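Local coordinates for protein flower-specific defensin (Nicotiana alata, PDB 4AAZ) that acts as a plant defence peptide, inhibiting the growth of fungal pathogens and retarding that of Lepidopteran insect pests, at residues A[18-23]-A[39-44]. Numbering follows the deposited sequence.
With PO4 (phosphate ion), chain F; EDO (1,2-ethanediol), chain D; EDO (1,2-ethanediol), chain C.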
loop_
_atom_site.group_PDB
_atom_site.type_symbol
_atom_site.label_atom_id
_atom_site.label_comp_id
_atom_site.label_asym_id
_atom_site.label_seq_id
_atom_site.Cartn_x
_atom_site.Cartn_y
_atom_site.Cartn_z
ATOM N N PRO A 18 8.157 -3.032 -3.699
ATOM C CA PRO A 18 9.031 -2.220 -2.817
ATOM C C PRO A 18 8.650 -0.742 -2.622
ATOM O O PRO A 18 8.617 -0.293 -1.471
ATOM C CB PRO A 18 10.415 -2.381 -3.461
ATOM C CG PRO A 18 10.345 -3.786 -4.011
ATOM C CD PRO A 18 8.946 -3.911 -4.576
ATOM N N PRO A 19 8.363 0.023 -3.683
ATOM C CA PRO A 19 8.040 1.433 -3.440
ATOM C C PRO A 19 6.693 1.627 -2.749
ATOM O O PRO A 19 6.468 2.640 -2.083
ATOM C CB PRO A 19 8.035 2.034 -4.839
ATOM C CG PRO A 19 7.702 0.906 -5.734
ATOM C CD PRO A 19 8.424 -0.282 -5.120
ATOM N N CYS A 20 5.771 0.684 -2.943
ATOM C CA CYS A 20 4.460 0.743 -2.312
ATOM C C CYS A 20 4.571 0.420 -0.815
ATOM O O CYS A 20 4.050 1.141 0.038
ATOM C CB CYS A 20 3.514 -0.236 -3.016
ATOM S SG CYS A 20 1.922 -0.464 -2.166
ATOM N N ARG A 21 5.258 -0.665 -0.480
ATOM C CA ARG A 21 5.542 -0.947 0.916
ATOM C C ARG A 21 6.246 0.226 1.592
ATOM O O ARG A 21 5.904 0.605 2.716
ATOM C CB ARG A 21 6.381 -2.227 1.035
ATOM C CG ARG A 21 6.888 -2.480 2.462
ATOM C CD ARG A 21 7.491 -3.843 2.723
ATOM N NE ARG A 21 8.471 -4.178 1.709
ATOM C CZ ARG A 21 8.779 -5.410 1.314
ATOM N NH1 ARG A 21 8.226 -6.476 1.895
ATOM N NH2 ARG A 21 9.629 -5.579 0.312
ATOM N N LYS A 22 7.212 0.819 0.909
ATOM C CA LYS A 22 7.939 1.935 1.500
ATOM C C LYS A 22 6.987 3.088 1.796
ATOM O O LYS A 22 7.022 3.659 2.879
ATOM C CB LYS A 22 9.081 2.367 0.579
ATOM C CG LYS A 22 9.936 3.526 1.114
ATOM C CD LYS A 22 11.009 3.903 0.109
ATOM C CE LYS A 22 10.607 5.052 -0.749
ATOM N NZ LYS A 22 10.693 6.322 0.038
ATOM N N ALA A 23 6.144 3.451 0.838
ATOM C CA ALA A 23 5.177 4.522 1.059
ATOM C C ALA A 23 4.272 4.218 2.224
ATOM O O ALA A 23 4.027 5.053 3.079
ATOM C CB ALA A 23 4.362 4.735 -0.226
ATOM N N ARG A 39 -4.852 -1.714 -9.796
ATOM C CA ARG A 39 -3.390 -1.555 -9.632
ATOM C C ARG A 39 -3.092 -0.377 -8.700
ATOM O O ARG A 39 -2.333 0.534 -9.011
ATOM C CB ARG A 39 -2.686 -1.473 -10.980
ATOM C CG ARG A 39 -3.067 -2.683 -11.826
ATOM C CD ARG A 39 -2.077 -2.995 -12.890
ATOM N NE ARG A 39 -2.205 -2.054 -13.983
ATOM C CZ ARG A 39 -1.497 -2.129 -15.105
ATOM N NH1 ARG A 39 -0.635 -3.118 -15.265
ATOM N NH2 ARG A 39 -1.662 -1.219 -16.056
ATOM N N ARG A 40 -3.714 -0.444 -7.539
ATOM C CA ARG A 40 -3.532 0.525 -6.479
ATOM C C ARG A 40 -2.533 0.012 -5.437
ATOM O O ARG A 40 -2.413 -1.197 -5.217
ATOM C CB ARG A 40 -4.879 0.777 -5.807
ATOM C CG ARG A 40 -5.949 1.249 -6.796
ATOM C CD ARG A 40 -7.230 1.644 -6.115
ATOM N NE ARG A 40 -7.918 0.489 -5.571
ATOM C CZ ARG A 40 -8.684 0.511 -4.499
ATOM N NH1 ARG A 40 -8.833 1.624 -3.786
ATOM N NH2 ARG A 40 -9.332 -0.583 -4.142
ATOM N N CYS A 41 -1.827 0.937 -4.784
ATOM C CA CYS A 41 -1.024 0.585 -3.622
ATOM C C CYS A 41 -1.916 0.580 -2.395
ATOM O O CYS A 41 -2.417 1.652 -1.987
ATOM C CB CYS A 41 0.097 1.595 -3.484
ATOM S SG CYS A 41 1.100 1.397 -1.996
ATOM N N LEU A 42 -2.154 -0.612 -1.853
ATOM C CA LEU A 42 -2.995 -0.771 -0.680
ATOM C C LEU A 42 -2.131 -1.038 0.523
ATOM O O LEU A 42 -1.368 -2.016 0.562
ATOM C CB LEU A 42 -4.007 -1.898 -0.879
ATOM C CG LEU A 42 -4.931 -1.737 -2.086
ATOM C CD1 LEU A 42 -5.867 -2.976 -2.199
ATOM C CD2 LEU A 42 -5.732 -0.462 -1.986
ATOM N N CYS A 43 -2.251 -0.159 1.510
ATOM C CA CYS A 43 -1.552 -0.324 2.771
ATOM C C CYS A 43 -2.360 -1.195 3.720
ATOM O O CYS A 43 -3.610 -1.184 3.683
ATOM C CB CYS A 43 -1.307 1.027 3.452
ATOM S SG CYS A 43 -0.479 2.261 2.419
ATOM N N THR A 44 -1.673 -1.922 4.589
ATOM C CA THR A 44 -2.341 -2.723 5.596
ATOM C C THR A 44 -1.757 -2.456 6.976
ATOM O O THR A 44 -0.557 -2.170 7.115
ATOM C CB THR A 44 -2.259 -4.228 5.294
ATOM O OG1 THR A 44 -0.906 -4.605 5.016
ATOM C CG2 THR A 44 -3.109 -4.571 4.111
HETATM P P PO4 F . -8.803 -3.178 -6.807
HETATM O O1 PO4 F . -7.786 -2.111 -6.583
HETATM O O2 PO4 F . -8.450 -4.458 -6.085
HETATM O O3 PO4 F . -10.062 -2.688 -6.141
HETATM O O4 PO4 F . -8.953 -3.426 -8.243
HETATM C C1 EDO D . -5.595 0.135 -13.898
HETATM O O1 EDO D . -4.224 0.058 -14.290
HETATM C C2 EDO D . -5.828 1.523 -13.333
HETATM O O2 EDO D . -5.369 2.470 -14.317
HETATM C C1 EDO C . 6.505 -9.059 4.189
HETATM O O1 EDO C . 7.340 -9.093 5.381
HETATM C C2 EDO C . 5.543 -7.877 4.235
HETATM O O2 EDO C . 6.276 -6.671 4.058
#
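The cysteine-stabilised alpha-beta motif of plant defensins ties helix 17-26 to the middle strand of the antiparallel sheet, strand 41-46. Here the disulfide Cys20-Cys41 makes one of its two links. A second runs one helical turn on, from Cys24 to Cys43. The spacing is the classic one: three residues between the helix cysteines, one between the strand cysteines. Cys20 SG and Cys41 SG are bonded at 2.0 Å, with a C-S-S-C torsion of 91°, near the relaxed value for a disulfide. Cys20 SG lies anti to its backbone N (chi1 171°), and Cys41 SG does the same. With CB of each cysteine directed toward the other segment, this turn brings the two sulfurs together between helix and strand. The CA atoms of Cys20 and Cys41 are drawn to 5.6 Å. No hydrogen bond joins the two segments; the covalent bridge carries the contact. It is buried near the centre of the chain, with Cys14 and Phe10 packed against it.

On the strand side, CB of Arg40 and of Leu42 is directed away from the helix segment. Leu42 CD2 sits over the centre of the Arg40 guanidinium, 4.0 Å above its plane. The guanidinium also forms a salt bridge with Glu6 through NH1. Its other edge grips a phosphate ion, probably from the crystallisation liquor, which Ser35 and Leu38 also bind. Arg40 NE gives PO4 O1 a nearly straight bond of 2.8 Å (167°), and Arg40 NH2 reaches PO4 O3 at 3.0 Å.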